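Local atomic coordinates of D-glyceraldehyde dehydrogenase (NADP(+)) (Thermoplasma acidophilum, PDB entry 5IZD), a protein that oxidises D-glyceraldehyde to (R)-glycerate with NADP+ and water in the non-phosphorylated Entner-Doudoroff pathway, working as a homotetramer of two dimers. Residues E88-P93 and N149-M154; V143-W148 and V170-S175; G249-F254 and A284-V289; A272-A277 and A316-L321. One frame throughout, in Å; residues are numbered along the deposited sequence.

All four contacts are buried, yet their chemistry differs with their place in the aldehyde dehydrogenase fold. Interactions 2 and 3 are parallel strand pairs. Interaction 2 lies in the sheet that carries NADP and ends in polar loops around the cofactor; interaction 3 lies in the other large sheet and adds a salt bridge and a buried guanidinium to its backbone ladder. Interactions 1 and 4 join loops and helix ends, the former through one lysine bond, the latter through apolar and sulfur contacts. Interaction 1 touches interaction 2, where Asn90 bonds to the carbonyl of Trp148, and interaction 4 near Asn276. Helix 262-274 connects the strands of interaction 3 and ends in interaction 4.

Interaction 1: E88-P93 and N149-M154; sequences EENGKP and NFPAGM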
loop_
_atom_site.group_PDB
_atom_site.type_symbol
_atom_site.label_atom_id
_atom_site.label_comp_id
_atom_site.label_asym_id
_atom_site.label_seq_id
_atom_site.Cartn_x
_atom_site.Cartn_y
_atom_site.Cartn_z
ATOM N N GLU A 88 -1.331 4.046 -42.602
ATOM C CA GLU A 88 -0.683 3.365 -43.758
ATOM C C GLU A 88 -0.419 1.861 -43.457
ATOM O O GLU A 88 -0.738 0.996 -44.282
ATOM C CB GLU A 88 0.630 4.053 -44.185
ATOM C CG GLU A 88 0.520 5.423 -44.872
ATOM N N GLU A 89 0.141 1.545 -42.282
ATOM C CA GLU A 89 0.472 0.152 -41.949
ATOM C C GLU A 89 -0.693 -0.738 -41.592
ATOM O O GLU A 89 -0.666 -1.947 -41.814
ATOM C CB GLU A 89 1.506 0.070 -40.806
ATOM C CG GLU A 89 2.912 0.578 -41.186
ATOM C CD GLU A 89 3.999 0.145 -40.149
ATOM O OE1 GLU A 89 5.093 -0.254 -40.625
ATOM O OE2 GLU A 89 3.775 0.170 -38.889
ATOM N N ASN A 90 -1.690 -0.149 -40.969
ATOM C CA ASN A 90 -2.817 -0.906 -40.416
ATOM C C ASN A 90 -4.131 -0.629 -41.143
ATOM O O ASN A 90 -5.022 -1.431 -41.062
ATOM C CB ASN A 90 -2.986 -0.598 -38.931
ATOM C CG ASN A 90 -1.866 -1.176 -38.067
ATOM O OD1 ASN A 90 -0.685 -0.798 -38.203
ATOM N ND2 ASN A 90 -2.216 -2.102 -37.182
ATOM N N GLY A 91 -4.240 0.495 -41.862
ATOM C CA GLY A 91 -5.488 0.868 -42.555
ATOM C C GLY A 91 -6.542 1.330 -41.564
ATOM O O GLY A 91 -7.718 1.380 -41.912
ATOM N N LYS A 92 -6.143 1.690 -40.335
ATOM C CA LYS A 92 -7.110 2.162 -39.317
ATOM C C LYS A 92 -7.851 3.426 -39.736
ATOM O O LYS A 92 -7.236 4.356 -40.303
ATOM C CB LYS A 92 -6.431 2.506 -37.992
ATOM C CG LYS A 92 -5.740 1.347 -37.318
ATOM C CD LYS A 92 -5.744 1.440 -35.795
ATOM C CE LYS A 92 -4.881 0.316 -35.260
ATOM N NZ LYS A 92 -4.977 0.237 -33.808
ATOM N N PRO A 93 -9.165 3.485 -39.458
ATOM C CA PRO A 93 -9.815 4.785 -39.651
ATOM C C PRO A 93 -9.121 5.933 -38.892
ATOM O O PRO A 93 -8.582 5.712 -37.779
ATOM C CB PRO A 93 -11.209 4.534 -39.102
ATOM C CG PRO A 93 -11.471 3.097 -39.420
ATOM C CD PRO A 93 -10.157 2.461 -39.084
ATOM N N ASN A 149 -1.825 -5.199 -33.713
ATOM C CA ASN A 149 -3.154 -4.636 -33.661
ATOM C C ASN A 149 -3.213 -3.217 -33.083
ATOM O O ASN A 149 -3.975 -2.389 -33.590
ATOM C CB ASN A 149 -4.118 -5.611 -33.019
ATOM C CG ASN A 149 -3.871 -5.808 -31.502
ATOM O OD1 ASN A 149 -2.740 -5.693 -31.002
ATOM N ND2 ASN A 149 -4.949 -6.061 -30.768
ATOM N N PHE A 150 -2.397 -2.931 -32.042
ATOM C CA PHE A 150 -2.204 -1.583 -31.498
ATOM C C PHE A 150 -0.707 -1.360 -31.514
ATOM O O PHE A 150 -0.025 -1.349 -30.452
ATOM C CB PHE A 150 -2.834 -1.422 -30.111
ATOM C CG PHE A 150 -4.331 -1.534 -30.158
ATOM C CD1 PHE A 150 -5.103 -0.438 -30.570
ATOM C CD2 PHE A 150 -4.943 -2.747 -29.975
ATOM C CE1 PHE A 150 -6.488 -0.552 -30.744
ATOM C CE2 PHE A 150 -6.316 -2.877 -30.167
ATOM C CZ PHE A 150 -7.091 -1.780 -30.547
ATOM N N PRO A 151 -0.177 -1.158 -32.727
ATOM C CA PRO A 151 1.250 -1.204 -32.915
ATOM C C PRO A 151 2.025 -0.010 -32.325
ATOM O O PRO A 151 3.270 -0.026 -32.367
ATOM C CB PRO A 151 1.389 -1.218 -34.465
ATOM C CG PRO A 151 0.230 -0.369 -34.926
ATOM C CD PRO A 151 -0.885 -0.702 -33.944
ATOM N N ALA A 152 1.348 1.069 -31.927
ATOM C CA ALA A 152 2.009 2.209 -31.290
ATOM C C ALA A 152 1.668 2.173 -29.783
ATOM O O ALA A 152 2.560 2.312 -28.940
ATOM C CB ALA A 152 1.552 3.508 -31.906
ATOM N N GLY A 153 0.389 1.976 -29.467
ATOM C CA GLY A 153 -0.102 1.792 -28.035
ATOM C C GLY A 153 0.678 0.752 -27.252
ATOM O O GLY A 153 1.034 0.952 -26.082
ATOM N N MET A 154 0.958 -0.373 -27.903
ATOM C CA MET A 154 1.603 -1.499 -27.197
ATOM C C MET A 154 3.083 -1.244 -26.952
ATOM O O MET A 154 3.670 -1.753 -25.992
ATOM C CB MET A 154 1.390 -2.812 -27.946
ATOM C CG MET A 154 -0.052 -3.260 -27.998
ATOM S SD MET A 154 -0.513 -3.952 -26.374
ATOM C CE MET A 154 -2.158 -4.509 -26.914
#
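The loop leading into helix 153-164, which carries Asn149, the probable transition-state stabiliser of this aldehyde dehydrogenase, rests against the C-terminal end of helix 79-90. Lys92 makes the one hydrogen bond between 88-93 and 149-154: NZ donates to the backbone O of Asn149 at 2.8 Å, arriving in the carbonyl plane with a C=O...N angle of 151°. Lys92 CG stands beside the backbone N (chi1 -62°), and a bend at chi2 carries the chain across Phe150 at about a right angle; NZ lies 3.3 Å from Phe150 CD1, oblique to the ring. The ammonium has a second mate in Glu100 of helix 94-112, which forms a salt bridge with it; the lysine thus ties the active-site loop to that helix. A methionine in its place would probably leave both the Asn149 carbonyl and the Glu100 carboxylate without their cationic partner. Asn149 CB points away from 88-93, and the residue's ND2 bonds to the O of Gln279 and to the oxidised cysteine at position 281. Asn90 faces Pro151 from the opposite direction. While its ND2 binds the carbonyl O of Trp148, its OD1 lies 3.4 Å from Pro151 CG.

Interaction 2: V143-W148 and V170-S175; sequences VALTPW and VLKPSS. With NAP (NADP nicotinamide-adenine-dinucleotide phosphate), chain I.
Strands 130-145 and 168-172 are the parallel pair of a beta-alpha-beta unit, with helix 153-164 as the crossover, in the Rossmann-like cofactor-binding part of the aldehyde dehydrogenase fold. Ala144 N donates to Val170 O at 2.9 Å, and Lys172 N returns a nearly straight bond to Ala144 O, 172° at the hydrogen. The side chain of Lys172 leaves on the same face as Leu145. Its CB packs on Leu145 CD2, CG sits anti to the backbone N (chi1 179°), and after a bend at chi2 CD lies 3.9 Å from that same methyl. CE then passes beside the 2'-phosphate of NADP, and NZ donates to the ester oxygen NAP O2B at 3.0 Å and also to NAP O1X. This grip on the phosphate that distinguishes NADP from NAD is shared with Ser175, whose OG gives a 2.6 Å bond to NAP O1X and whose N reaches O2X. Thr146 O accepts from the ribose hydroxyl O3B, and one water joins Thr146 OG1, Pro147 O and Ser174 N beyond the last strand bond. Farther along, Trp148 meets the nicotinamide-side phosphate with its ring edge, NE1 donating to NAP O2N at 2.8 Å.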
loop_
_atom_site.group_PDB
_atom_site.type_symbol
_atom_site.label_atom_id
_atom_site.label_comp_id
_atom_site.label_asym_id
_atom_site.label_seq_id
_atom_site.Cartn_x
_atom_site.Cartn_y
_atom_site.Cartn_z
ATOM N N VAL A 143 12.898 -7.879 -22.556
ATOM C CA VAL A 143 12.568 -8.102 -23.925
ATOM C C VAL A 143 11.077 -7.806 -24.075
ATOM O O VAL A 143 10.189 -8.321 -23.274
ATOM C CB VAL A 143 12.887 -9.539 -24.375
ATOM C CG1 VAL A 143 12.278 -9.811 -25.739
ATOM C CG2 VAL A 143 14.385 -9.786 -24.406
ATOM N N ALA A 144 10.799 -6.923 -25.020
ATOM C CA ALA A 144 9.449 -6.462 -25.305
ATOM C C ALA A 144 9.033 -6.912 -26.695
ATOM O O ALA A 144 9.732 -6.619 -27.678
ATOM C CB ALA A 144 9.350 -4.966 -25.202
ATOM N N LEU A 145 7.949 -7.707 -26.749
ATOM C CA LEU A 145 7.475 -8.326 -27.971
ATOM C C LEU A 145 6.080 -7.780 -28.205
ATOM O O LEU A 145 5.145 -8.081 -27.423
ATOM C CB LEU A 145 7.455 -9.855 -27.878
ATOM C CG LEU A 145 8.791 -10.519 -27.629
ATOM C CD1 LEU A 145 8.550 -11.948 -27.165
ATOM C CD2 LEU A 145 9.698 -10.487 -28.804
ATOM N N THR A 146 5.922 -6.962 -29.245
ATOM C CA THR A 146 4.655 -6.236 -29.453
ATOM C C THR A 146 3.864 -6.799 -30.624
ATOM O O THR A 146 4.456 -7.330 -31.608
ATOM C CB THR A 146 4.829 -4.691 -29.567
ATOM O OG1 THR A 146 5.789 -4.362 -30.557
ATOM C CG2 THR A 146 5.308 -4.162 -28.246
ATOM N N PRO A 147 2.520 -6.730 -30.516
ATOM C CA PRO A 147 1.654 -7.174 -31.619
ATOM C C PRO A 147 1.341 -6.088 -32.691
ATOM O O PRO A 147 1.776 -4.934 -32.587
ATOM C CB PRO A 147 0.398 -7.584 -30.896
ATOM C CG PRO A 147 0.308 -6.580 -29.810
ATOM C CD PRO A 147 1.714 -6.220 -29.391
ATOM N N TRP A 148 0.603 -6.471 -33.720
ATOM C CA TRP A 148 0.322 -5.560 -34.838
ATOM C C TRP A 148 -0.952 -4.749 -34.611
ATOM O O TRP A 148 -1.155 -3.715 -35.307
ATOM C CB TRP A 148 0.197 -6.324 -36.191
ATOM C CG TRP A 148 -0.681 -7.554 -36.108
ATOM C CD1 TRP A 148 -0.267 -8.827 -35.902
ATOM C CD2 TRP A 148 -2.108 -7.593 -36.143
ATOM N NE1 TRP A 148 -1.342 -9.672 -35.853
ATOM C CE2 TRP A 148 -2.490 -8.925 -35.980
ATOM C CE3 TRP A 148 -3.088 -6.637 -36.334
ATOM C CZ2 TRP A 148 -3.856 -9.333 -35.976
ATOM C CZ3 TRP A 148 -4.438 -7.025 -36.299
ATOM C CH2 TRP A 148 -4.805 -8.368 -36.154
ATOM N N VAL A 170 15.336 -4.379 -25.031
ATOM C CA VAL A 170 15.360 -4.853 -26.437
ATOM C C VAL A 170 13.914 -5.088 -26.943
ATOM O O VAL A 170 13.194 -6.010 -26.448
ATOM C CB VAL A 170 16.158 -6.158 -26.593
ATOM C CG1 VAL A 170 16.208 -6.604 -28.051
ATOM C CG2 VAL A 170 17.568 -6.022 -26.014
ATOM N N LEU A 171 13.488 -4.234 -27.884
ATOM C CA LEU A 171 12.170 -4.277 -28.502
ATOM C C LEU A 171 12.183 -4.996 -29.885
ATOM O O LEU A 171 12.999 -4.642 -30.764
ATOM C CB LEU A 171 11.600 -2.844 -28.638
ATOM C CG LEU A 171 10.303 -2.645 -29.440
ATOM C CD1 LEU A 171 9.071 -3.192 -28.710
ATOM C CD2 LEU A 171 10.071 -1.185 -29.693
ATOM N N LYS A 172 11.258 -5.915 -30.103
ATOM C CA LYS A 172 11.040 -6.572 -31.379
ATOM C C LYS A 172 9.544 -6.491 -31.670
ATOM O O LYS A 172 8.763 -7.138 -31.010
ATOM C CB LYS A 172 11.545 -7.990 -31.427
ATOM C CG LYS A 172 11.310 -8.700 -32.746
ATOM C CD LYS A 172 10.213 -9.731 -32.642
ATOM C CE LYS A 172 9.803 -10.370 -33.952
ATOM N NZ LYS A 172 8.896 -9.508 -34.709
ATOM N N PRO A 173 9.161 -5.676 -32.644
ATOM C CA PRO A 173 7.761 -5.512 -32.952
ATOM C C PRO A 173 7.255 -6.571 -33.908
ATOM O O PRO A 173 7.972 -7.397 -34.386
ATOM C CB PRO A 173 7.722 -4.162 -33.589
ATOM C CG PRO A 173 9.012 -4.102 -34.340
ATOM C CD PRO A 173 10.002 -4.806 -33.473
ATOM N N SER A 174 5.971 -6.538 -34.140
ATOM C CA SER A 174 5.352 -7.466 -35.061
ATOM C C SER A 174 5.942 -7.243 -36.448
ATOM O O SER A 174 6.198 -6.083 -36.861
ATOM C CB SER A 174 3.844 -7.256 -35.128
ATOM O OG SER A 174 3.330 -7.823 -36.312
ATOM N N SER A 175 6.087 -8.327 -37.206
ATOM C CA SER A 175 6.515 -8.186 -38.601
ATOM C C SER A 175 5.490 -7.501 -39.499
ATOM O O SER A 175 5.858 -7.058 -40.599
ATOM C CB SER A 175 6.864 -9.540 -39.205
ATOM O OG SER A 175 8.064 -9.978 -38.627
HETATM P PA NAP I . 1.744 -13.258 -32.441
HETATM O O1A NAP I . 2.300 -14.332 -33.324
HETATM O O2A NAP I . 1.329 -13.634 -31.034
HETATM O O5B NAP I . 2.823 -12.032 -32.395
HETATM C C5B NAP I . 3.100 -11.217 -31.234
HETATM C C4B NAP I . 4.603 -10.889 -31.151
HETATM O O4B NAP I . 5.348 -12.080 -30.835
HETATM C C3B NAP I . 5.184 -10.397 -32.492
HETATM O O3B NAP I . 6.252 -9.447 -32.231
HETATM C C2B NAP I . 5.733 -11.657 -33.101
HETATM O O2B NAP I . 6.669 -11.434 -34.151
HETATM C C1B NAP I . 6.328 -12.323 -31.889
HETATM N N9A NAP I . 6.595 -13.763 -32.020
HETATM C C8A NAP I . 6.052 -14.655 -32.892
HETATM N N7A NAP I . 6.543 -15.866 -32.734
HETATM C C5A NAP I . 7.435 -15.735 -31.664
HETATM C C6A NAP I . 8.259 -16.650 -31.007
HETATM N N6A NAP I . 8.312 -17.948 -31.331
HETATM N N1A NAP I . 9.024 -16.205 -29.989
HETATM C C2A NAP I . 8.994 -14.898 -29.672
HETATM N N3A NAP I . 8.247 -13.953 -30.258
HETATM C C4A NAP I . 7.476 -14.456 -31.248
HETATM O O3 NAP I . 0.498 -12.627 -33.197
HETATM P PN NAP I . -0.145 -12.975 -34.631
HETATM O O1N NAP I . 0.842 -12.652 -35.738
HETATM O O2N NAP I . -1.454 -12.241 -34.785
HETATM O O5D NAP I . -0.392 -14.504 -34.585
HETATM P P2B NAP I . 6.188 -11.709 -35.715
HETATM O O1X NAP I . 7.433 -11.463 -36.582
HETATM O O2X NAP I . 5.154 -10.742 -36.051
HETATM O O3X NAP I . 5.735 -13.122 -35.863
HETATM O O HOH W 1 4.325 -4.337 -32.902
#

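Interaction 3: G249-F254 and A284-V289; sequences GGKAPF and AERLYV
Arg286 and Pro253 lie side by side, pointing the same way, across the parallel strands 252-256 and 284-290 of a beta-alpha-beta unit, with helix 262-274 as the crossover. Pro253 CB sits over the centre of the guanidinium, 3.9 Å above its plane, while Lys251 O lies in that plane at its edge. Arg286 grips this oxygen side-on, NE at 3.0 Å and NH2 at 3.1 Å, fixing the group's rotation. Its outer nitrogens also bind the carbonyls of Leu401 and Ala402, and NH1 donates to Tyr288 OH. A leucine here would probably take these donors from the carbonyls of Lys251, Leu401 and Ala402 and remove the flat surface beneath Pro253. Lys251 crosses Glu285 at about a right angle; a bend at chi2 (95°) brings NZ to Glu285 OE1 in a 2.6 Å salt bridge. Glu285 takes the N-H groups of Ile382 and Phe383. Ala252 O accepts from Glu285 N and Arg286 N, Phe254 N donates to Arg286 O and Tyr288 N to Phe254 O. On the opposite face Phe254 and Leu287 run alongside each other, CD1 to CD1 3.8 Å. Leu269 of helix 262-274 covers both and Ala284, and strands 386-392 and 410-414 flank the pair.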
loop_
_atom_site.group_PDB
_atom_site.type_symbol
_atom_site.label_atom_id
_atom_site.label_comp_id
_atom_site.label_asym_id
_atom_site.label_seq_id
_atom_site.Cartn_x
_atom_site.Cartn_y
_atom_site.Cartn_z
ATOM N N GLY A 249 -5.018 -12.110 -25.378
ATOM C CA GLY A 249 -6.317 -11.880 -26.038
ATOM C C GLY A 249 -7.421 -12.560 -25.219
ATOM O O GLY A 249 -7.188 -12.851 -24.032
ATOM N N GLY A 250 -8.581 -12.814 -25.837
ATOM C CA GLY A 250 -9.756 -13.244 -25.101
ATOM C C GLY A 250 -10.965 -13.586 -25.902
ATOM O O GLY A 250 -10.913 -13.659 -27.120
ATOM N N LYS A 251 -12.086 -13.820 -25.190
ATOM C CA LYS A 251 -13.322 -14.114 -25.873
ATOM C C LYS A 251 -14.435 -13.504 -25.102
ATOM O O LYS A 251 -15.258 -14.205 -24.514
ATOM C CB LYS A 251 -13.449 -15.619 -26.048
ATOM C CG LYS A 251 -14.662 -16.106 -26.850
ATOM C CD LYS A 251 -14.304 -16.315 -28.334
ATOM C CE LYS A 251 -15.543 -16.566 -29.180
ATOM N NZ LYS A 251 -15.227 -16.220 -30.581
ATOM N N ALA A 252 -14.474 -12.187 -25.150
ATOM C CA ALA A 252 -15.304 -11.414 -24.271
ATOM C C ALA A 252 -16.801 -11.643 -24.480
ATOM O O ALA A 252 -17.303 -11.421 -25.598
ATOM C CB ALA A 252 -14.987 -9.940 -24.436
ATOM N N PRO A 253 -17.509 -12.109 -23.421
ATOM C CA PRO A 253 -18.956 -12.109 -23.546
ATOM C C PRO A 253 -19.542 -10.702 -23.393
ATOM O O PRO A 253 -19.115 -9.941 -22.516
ATOM C CB PRO A 253 -19.414 -13.006 -22.373
ATOM C CG PRO A 253 -18.409 -12.766 -21.287
ATOM C CD PRO A 253 -17.078 -12.451 -22.051
ATOM N N PHE A 254 -20.549 -10.416 -24.206
ATOM C CA PHE A 254 -21.304 -9.180 -24.179
ATOM C C PHE A 254 -22.743 -9.497 -23.727
ATOM O O PHE A 254 -23.540 -10.077 -24.494
ATOM C CB PHE A 254 -21.292 -8.562 -25.571
ATOM C CG PHE A 254 -21.645 -7.104 -25.602
ATOM C CD1 PHE A 254 -22.967 -6.696 -25.492
ATOM C CD2 PHE A 254 -20.662 -6.140 -25.707
ATOM C CE1 PHE A 254 -23.298 -5.349 -25.517
ATOM C CE2 PHE A 254 -20.985 -4.800 -25.703
ATOM C CZ PHE A 254 -22.300 -4.399 -25.610
ATOM N N ALA A 284 -15.906 -7.631 -28.275
ATOM C CA ALA A 284 -17.108 -8.430 -28.101
ATOM C C ALA A 284 -16.933 -9.608 -29.040
ATOM O O ALA A 284 -16.801 -9.425 -30.302
ATOM C CB ALA A 284 -18.343 -7.634 -28.513
ATOM N N GLU A 285 -16.896 -10.797 -28.425
ATOM C CA GLU A 285 -16.713 -12.038 -29.164
ATOM C C GLU A 285 -17.903 -12.984 -29.024
ATOM O O GLU A 285 -17.973 -13.940 -29.769
ATOM C CB GLU A 285 -15.410 -12.732 -28.716
ATOM C CG GLU A 285 -14.098 -12.104 -29.228
ATOM C CD GLU A 285 -13.466 -12.808 -30.441
ATOM O OE1 GLU A 285 -13.870 -13.979 -30.744
ATOM O OE2 GLU A 285 -12.547 -12.185 -31.099
ATOM N N ARG A 286 -18.823 -12.754 -28.094
ATOM C CA ARG A 286 -20.022 -13.611 -27.942
ATOM C C ARG A 286 -21.130 -12.729 -27.432
ATOM O O ARG A 286 -20.915 -12.045 -26.456
ATOM C CB ARG A 286 -19.842 -14.646 -26.842
ATOM C CG ARG A 286 -18.607 -15.457 -26.919
ATOM C CD ARG A 286 -18.565 -16.389 -25.771
ATOM N NE ARG A 286 -17.688 -15.975 -24.674
ATOM C CZ ARG A 286 -17.739 -16.444 -23.448
ATOM N NH1 ARG A 286 -18.731 -17.270 -23.083
ATOM N NH2 ARG A 286 -16.843 -16.039 -22.587
ATOM N N LEU A 287 -22.306 -12.784 -28.032
ATOM C CA LEU A 287 -23.404 -11.900 -27.672
ATOM C C LEU A 287 -24.513 -12.715 -26.987
ATOM O O LEU A 287 -24.993 -13.685 -27.528
ATOM C CB LEU A 287 -23.880 -11.171 -28.930
ATOM C CG LEU A 287 -25.044 -10.205 -28.840
ATOM C CD1 LEU A 287 -24.820 -9.182 -27.752
ATOM C CD2 LEU A 287 -25.251 -9.500 -30.161
ATOM N N TYR A 288 -24.842 -12.323 -25.751
ATOM C CA TYR A 288 -25.887 -12.928 -24.923
ATOM C C TYR A 288 -26.918 -11.850 -24.617
ATOM O O TYR A 288 -26.603 -10.899 -23.880
ATOM C CB TYR A 288 -25.315 -13.451 -23.590
ATOM C CG TYR A 288 -24.300 -14.537 -23.788
ATOM C CD1 TYR A 288 -24.678 -15.809 -24.104
ATOM C CD2 TYR A 288 -22.971 -14.274 -23.690
ATOM C CE1 TYR A 288 -23.758 -16.817 -24.260
ATOM C CE2 TYR A 288 -22.045 -15.259 -23.839
ATOM C CZ TYR A 288 -22.433 -16.529 -24.125
ATOM O OH TYR A 288 -21.457 -17.471 -24.388
ATOM N N VAL A 289 -28.137 -12.009 -25.156
ATOM C CA VAL A 289 -29.185 -11.035 -24.956
ATOM C C VAL A 289 -30.419 -11.693 -24.318
ATOM O O VAL A 289 -30.844 -12.810 -24.652
ATOM C CB VAL A 289 -29.556 -10.331 -26.263
ATOM C CG1 VAL A 289 -30.516 -9.192 -26.025
ATOM C CG2 VAL A 289 -28.301 -9.797 -26.971
#

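Interaction 4: A272-A277 and A316-L321; sequences AKYWNA and ADMGPL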
loop_
_atom_site.group_PDB
_atom_site.type_symbol
_atom_site.label_atom_id
_atom_site.label_comp_id
_atom_site.label_asym_id
_atom_site.label_seq_id
_atom_site.Cartn_x
_atom_site.Cartn_y
_atom_site.Cartn_z
ATOM N N ALA A 272 -17.526 -2.333 -29.475
ATOM C CA ALA A 272 -16.836 -3.523 -29.024
ATOM C C ALA A 272 -16.593 -4.551 -30.117
ATOM O O ALA A 272 -15.585 -5.250 -30.086
ATOM C CB ALA A 272 -17.558 -4.147 -27.795
ATOM N N LYS A 273 -17.488 -4.623 -31.110
ATOM C CA LYS A 273 -17.287 -5.513 -32.217
ATOM C C LYS A 273 -16.415 -4.922 -33.329
ATOM O O LYS A 273 -15.592 -5.617 -33.905
ATOM C CB LYS A 273 -18.602 -5.899 -32.860
ATOM C CG LYS A 273 -18.487 -7.010 -33.902
ATOM C CD LYS A 273 -18.000 -8.331 -33.335
ATOM C CE LYS A 273 -16.529 -8.569 -33.528
ATOM N NZ LYS A 273 -16.088 -9.830 -32.900
ATOM N N TYR A 274 -16.654 -3.673 -33.693
ATOM C CA TYR A 274 -16.103 -3.152 -34.944
ATOM C C TYR A 274 -14.923 -2.268 -34.801
ATOM O O TYR A 274 -14.258 -2.017 -35.799
ATOM C CB TYR A 274 -17.190 -2.477 -35.825
ATOM C CG TYR A 274 -18.328 -3.386 -36.071
ATOM C CD1 TYR A 274 -18.112 -4.653 -36.622
ATOM C CD2 TYR A 274 -19.629 -3.022 -35.736
ATOM C CE1 TYR A 274 -19.169 -5.522 -36.856
ATOM C CE2 TYR A 274 -20.681 -3.863 -35.976
ATOM C CZ TYR A 274 -20.473 -5.119 -36.511
ATOM O OH TYR A 274 -21.544 -6.002 -36.735
ATOM N N TRP A 275 -14.619 -1.809 -33.605
ATOM C CA TRP A 275 -13.410 -1.028 -33.385
ATOM C C TRP A 275 -12.241 -1.882 -33.784
ATOM O O TRP A 275 -12.203 -3.062 -33.460
ATOM C CB TRP A 275 -13.315 -0.627 -31.956
ATOM C CG TRP A 275 -12.243 0.331 -31.513
ATOM C CD1 TRP A 275 -12.069 1.652 -31.900
ATOM C CD2 TRP A 275 -11.242 0.078 -30.527
ATOM N NE1 TRP A 275 -11.036 2.222 -31.186
ATOM C CE2 TRP A 275 -10.529 1.287 -30.323
ATOM C CE3 TRP A 275 -10.899 -1.041 -29.761
ATOM C CZ2 TRP A 275 -9.497 1.395 -29.394
ATOM C CZ3 TRP A 275 -9.848 -0.924 -28.805
ATOM C CH2 TRP A 275 -9.171 0.279 -28.649
ATOM N N ASN A 276 -11.400 -1.306 -34.648
ATOM C CA ASN A 276 -10.243 -2.003 -35.215
ATOM C C ASN A 276 -10.649 -3.288 -35.930
ATOM O O ASN A 276 -9.911 -4.270 -35.936
ATOM C CB ASN A 276 -9.196 -2.309 -34.120
ATOM C CG ASN A 276 -7.783 -2.411 -34.692
ATOM O OD1 ASN A 276 -7.502 -1.857 -35.753
ATOM N ND2 ASN A 276 -6.911 -3.164 -34.026
ATOM N N ALA A 277 -11.830 -3.265 -36.560
ATOM C CA ALA A 277 -12.370 -4.435 -37.248
ATOM C C ALA A 277 -12.443 -5.741 -36.375
ATOM O O ALA A 277 -12.323 -6.853 -36.915
ATOM C CB ALA A 277 -11.582 -4.699 -38.518
ATOM N N ALA A 316 -13.644 5.756 -43.828
ATOM C CA ALA A 316 -14.291 4.535 -43.441
ATOM C C ALA A 316 -14.588 4.590 -41.979
ATOM O O ALA A 316 -13.862 5.260 -41.220
ATOM C CB ALA A 316 -13.394 3.352 -43.713
ATOM N N ASP A 317 -15.639 3.884 -41.588
ATOM C CA ASP A 317 -15.934 3.593 -40.177
ATOM C C ASP A 317 -15.162 2.407 -39.675
ATOM O O ASP A 317 -14.883 2.337 -38.508
ATOM C CB ASP A 317 -17.410 3.286 -39.962
ATOM C CG ASP A 317 -18.307 4.471 -40.293
ATOM O OD1 ASP A 317 -18.256 5.507 -39.573
ATOM O OD2 ASP A 317 -19.059 4.358 -41.293
ATOM N N MET A 318 -14.868 1.439 -40.530
ATOM C CA MET A 318 -14.116 0.274 -40.116
ATOM C C MET A 318 -13.082 -0.046 -41.182
ATOM O O MET A 318 -13.407 -0.041 -42.335
ATOM C CB MET A 318 -15.056 -0.912 -39.963
ATOM C CG MET A 318 -14.372 -2.151 -39.434
ATOM S SD MET A 318 -15.526 -3.520 -39.113
ATOM C CE MET A 318 -15.553 -4.330 -40.724
ATOM N N GLY A 319 -11.878 -0.412 -40.750
ATOM C CA GLY A 319 -10.757 -0.759 -41.609
ATOM C C GLY A 319 -10.654 -2.211 -42.023
ATOM O O GLY A 319 -11.515 -3.028 -41.709
ATOM N N PRO A 320 -9.581 -2.543 -42.736
ATOM C CA PRO A 320 -9.346 -3.904 -43.169
ATOM C C PRO A 320 -8.701 -4.765 -42.102
ATOM O O PRO A 320 -8.135 -4.243 -41.118
ATOM C CB PRO A 320 -8.354 -3.707 -44.354
ATOM C CG PRO A 320 -7.565 -2.519 -43.906
ATOM C CD PRO A 320 -8.599 -1.615 -43.330
ATOM N N LEU A 321 -8.754 -6.075 -42.318
ATOM C CA LEU A 321 -7.880 -6.994 -41.567
ATOM C C LEU A 321 -6.402 -6.766 -41.954
ATOM O O LEU A 321 -6.110 -6.327 -43.068
ATOM C CB LEU A 321 -8.284 -8.438 -41.803
ATOM C CG LEU A 321 -9.781 -8.730 -41.573
ATOM C CD1 LEU A 321 -10.120 -10.155 -41.990
ATOM C CD2 LEU A 321 -10.111 -8.475 -40.161
#
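Met318 lays its side chain over the turn that ends helix 262-274, crossing Tyr274 at a slant in a Met-aromatic contact. SD stands 4.8 Å from the centroid of the Tyr274 ring and 60° off its normal; the nearest ring atom to it is Tyr274 CD1, at 3.8 Å. With Met318 CG anti to the backbone N (chi1 -176°), that methylene lies 3.6 Å from Tyr274 O, and the extended chi2 carries SD on to the ring. The Tyr274 carbonyl is already taken by Ala277 N in a 2.8 Å bond, so the methylene packs against a closed turn. The ring is held from other sides too: Lys273 CG covers one face, and the hydroxyl of Tyr274 bonds to Ser305 OG of helix 294-305. The contact joins the end of helix 262-274 to the loop between helices 294-305 and 324-339 in the aldehyde dehydrogenase fold. Within this loop Asp317 forms a salt bridge with Arg488 of the second subunit. Ala277 CB points toward the loop, touching Met318 CG at 3.9 Å and lying 3.6 Å from Gly319 O, with Leu321 CD2 farther off.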